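Local coordinates for CysQ, sulfite synthesis pathway protein (Bacteroides thetaiotaomicron VPI-5482, PDB 3B8B) that probably removes the 3'-phosphate of adenosine 3',5'-bisphosphate to give AMP, using magnesium, as a member of the inositol monophosphatase superfamily, at residues 83-88 with 104-109. Residues are numbered along the deposited sequence; the frame is centred on the assembly and turned at random. Where two conformers were deposited one is given.
Sequences LSEEGK and VDPLDG. With SO4 (sulfate ion), chain D.
Leu83 and Val104 begin a short parallel strand pairing. Val104 N donates to Leu83 O at 2.9 Å. Glu85 N donates to Val104 O, also at 2.9 Å. The same Val104 O takes a CA-H contact from Ser84. Ser84 and Val104 form the bridge between strands 82-84 and 100-108, with both side chains on one face of the sheet.

Where strand 100-108 turns a corner, Pro106 packs on the other segment. Ser84 OG lies 3.6 Å from Pro106 CG. Ser84 OG, anti to the backbone N (chi1 177°), also accepts from Glu86 N at 3.1 Å, an ST turn. Its strongest polar partner is His68 of helix 59-75, to which it is hydrogen-bonded. A type I turn from Ser84 to Gly87 carries the chain away from the sheet. Beyond it, Lys88 N and His68 hold a sulfate, probably from the crystallisation liquor.

The acidic side chains of Glu85 and Asp105 run side by side and point the same way. Asp105 OD1 sits 3.6 Å from Glu85 CB, and the carboxylate planes are 33° apart. Glu85 OE1 comes within 3.9 Å of Asp105 OD1, a closeness of like charges that a bound magnesium ion would probably ease. Asp105 OD1 also accepts from Leu107 N, which meets it from above the carboxylate plane and closes an Asx turn. With an alanine here in place of the aspartate, Leu107 N would probably lose its turn partner and the acidic cluster one of its carboxylates.

Asp64 and Asp248 add to that cluster. Such a cluster, with Asp-Pro-Leu-Asp-Gly at the corner of strand 100-108, is the metal-site signature of the inositol monophosphatase family. Glu85, Asp105, Leu107, Asp108 and Asp248 are predicted to bind magnesium.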
loop_
_atom_site.group_PDB
_atom_site.type_symbol
_atom_site.label_atom_id
_atom_site.label_comp_id
_atom_site.label_asym_id
_atom_site.label_seq_id
_atom_site.Cartn_x
_atom_site.Cartn_y
_atom_site.Cartn_z
ATOM N N LEU A 83 -4.264 -11.999 7.327
ATOM C CA LEU A 83 -5.135 -11.042 7.971
ATOM C C LEU A 83 -5.576 -10.076 6.883
ATOM O O LEU A 83 -4.792 -9.223 6.439
ATOM C CB LEU A 83 -4.397 -10.322 9.084
ATOM C CG LEU A 83 -5.154 -9.192 9.786
ATOM C CD1 LEU A 83 -6.430 -9.757 10.426
ATOM C CD2 LEU A 83 -4.249 -8.545 10.805
ATOM N N SER A 84 -6.814 -10.248 6.423
ATOM C CA SER A 84 -7.373 -9.446 5.305
ATOM C C SER A 84 -8.483 -8.562 5.774
ATOM O O SER A 84 -9.315 -8.945 6.621
ATOM C CB SER A 84 -7.917 -10.341 4.183
ATOM O OG SER A 84 -8.526 -9.567 3.127
ATOM N N GLU A 85 -8.542 -7.381 5.163
ATOM C CA GLU A 85 -9.658 -6.475 5.351
ATOM C C GLU A 85 -11.009 -7.149 5.032
ATOM O O GLU A 85 -12.017 -6.831 5.699
ATOM C CB GLU A 85 -9.433 -5.249 4.456
ATOM C CG GLU A 85 -10.530 -4.120 4.526
ATOM C CD GLU A 85 -11.834 -4.521 3.826
ATOM O OE1 GLU A 85 -11.778 -5.282 2.826
ATOM O OE2 GLU A 85 -12.917 -4.065 4.281
ATOM N N GLU A 86 -11.023 -8.060 4.040
ATOM C CA GLU A 86 -12.262 -8.737 3.601
ATOM C C GLU A 86 -12.423 -10.153 4.209
ATOM O O GLU A 86 -13.380 -10.880 3.891
ATOM C CB GLU A 86 -12.298 -8.741 2.052
ATOM C CG GLU A 86 -13.396 -9.527 1.338
ATOM C CD GLU A 86 -14.815 -9.080 1.647
ATOM O OE1 GLU A 86 -15.013 -8.069 2.365
ATOM O OE2 GLU A 86 -15.746 -9.763 1.158
ATOM N N GLY A 87 -11.508 -10.534 5.100
ATOM C CA GLY A 87 -11.515 -11.855 5.696
ATOM C C GLY A 87 -12.573 -11.942 6.763
ATOM O O GLY A 87 -13.012 -10.924 7.284
ATOM N N LYS A 88 -12.968 -13.169 7.088
ATOM C CA LYS A 88 -13.894 -13.414 8.191
ATOM C C LYS A 88 -13.310 -12.816 9.467
ATOM O O LYS A 88 -12.086 -12.797 9.636
ATOM C CB LYS A 88 -14.104 -14.914 8.393
ATOM C CG LYS A 88 -14.644 -15.660 7.177
ATOM C CD LYS A 88 -16.170 -15.627 7.102
ATOM C CE LYS A 88 -16.683 -16.453 5.912
ATOM N NZ LYS A 88 -16.073 -17.828 5.850
ATOM N N VAL A 104 -3.376 -7.611 4.557
ATOM C CA VAL A 104 -3.900 -7.346 3.205
ATOM C C VAL A 104 -5.118 -6.436 3.190
ATOM O O VAL A 104 -6.027 -6.615 3.992
ATOM C CB VAL A 104 -4.310 -8.687 2.563
ATOM C CG1 VAL A 104 -5.023 -8.471 1.215
ATOM C CG2 VAL A 104 -3.067 -9.599 2.401
ATOM N N ASP A 105 -5.123 -5.459 2.290
ATOM C CA ASP A 105 -6.362 -4.785 1.911
ATOM C C ASP A 105 -6.549 -4.993 0.420
ATOM O O ASP A 105 -5.817 -4.421 -0.378
ATOM C CB ASP A 105 -6.400 -3.303 2.254
ATOM C CG ASP A 105 -7.787 -2.689 2.018
ATOM O OD1 ASP A 105 -8.674 -3.369 1.457
ATOM O OD2 ASP A 105 -7.996 -1.510 2.441
ATOM N N PRO A 106 -7.510 -5.831 0.057
ATOM C CA PRO A 106 -7.694 -6.137 -1.377
ATOM C C PRO A 106 -8.068 -4.932 -2.232
ATOM O O PRO A 106 -7.791 -4.922 -3.433
ATOM C CB PRO A 106 -8.837 -7.173 -1.375
ATOM C CG PRO A 106 -8.813 -7.747 0.009
ATOM C CD PRO A 106 -8.448 -6.594 0.894
ATOM N N LEU A 107 -8.683 -3.917 -1.633
ATOM C CA LEU A 107 -9.147 -2.757 -2.398
ATOM C C LEU A 107 -9.265 -1.583 -1.423
ATOM O O LEU A 107 -10.298 -1.417 -0.735
ATOM C CB LEU A 107 -10.471 -3.046 -3.085
ATOM C CG LEU A 107 -10.939 -2.063 -4.167
ATOM C CD1 LEU A 107 -12.260 -2.551 -4.802
ATOM C CD2 LEU A 107 -11.033 -0.647 -3.675
ATOM N N ASP A 108 -8.205 -0.794 -1.364
ATOM C CA ASP A 108 -8.199 0.443 -0.570
ATOM C C ASP A 108 -8.555 1.638 -1.449
ATOM O O ASP A 108 -8.073 1.767 -2.576
ATOM C CB ASP A 108 -6.860 0.729 0.080
ATOM C CG ASP A 108 -6.923 1.944 1.014
ATOM O OD1 ASP A 108 -7.849 1.994 1.858
ATOM O OD2 ASP A 108 -6.124 2.864 0.805
ATOM N N GLY A 109 -9.354 2.548 -0.901
ATOM C CA GLY A 109 -9.749 3.755 -1.633
ATOM C C GLY A 109 -11.166 3.674 -2.103
ATOM O O GLY A 109 -11.479 3.677 -3.303
HETATM S S SO4 D . -11.952 -15.937 4.298
HETATM O O1 SO4 D . -12.294 -17.258 4.828
HETATM O O2 SO4 D . -13.190 -15.283 3.881
HETATM O O3 SO4 D . -11.298 -15.148 5.345
HETATM O O4 SO4 D . -11.047 -16.084 3.153
#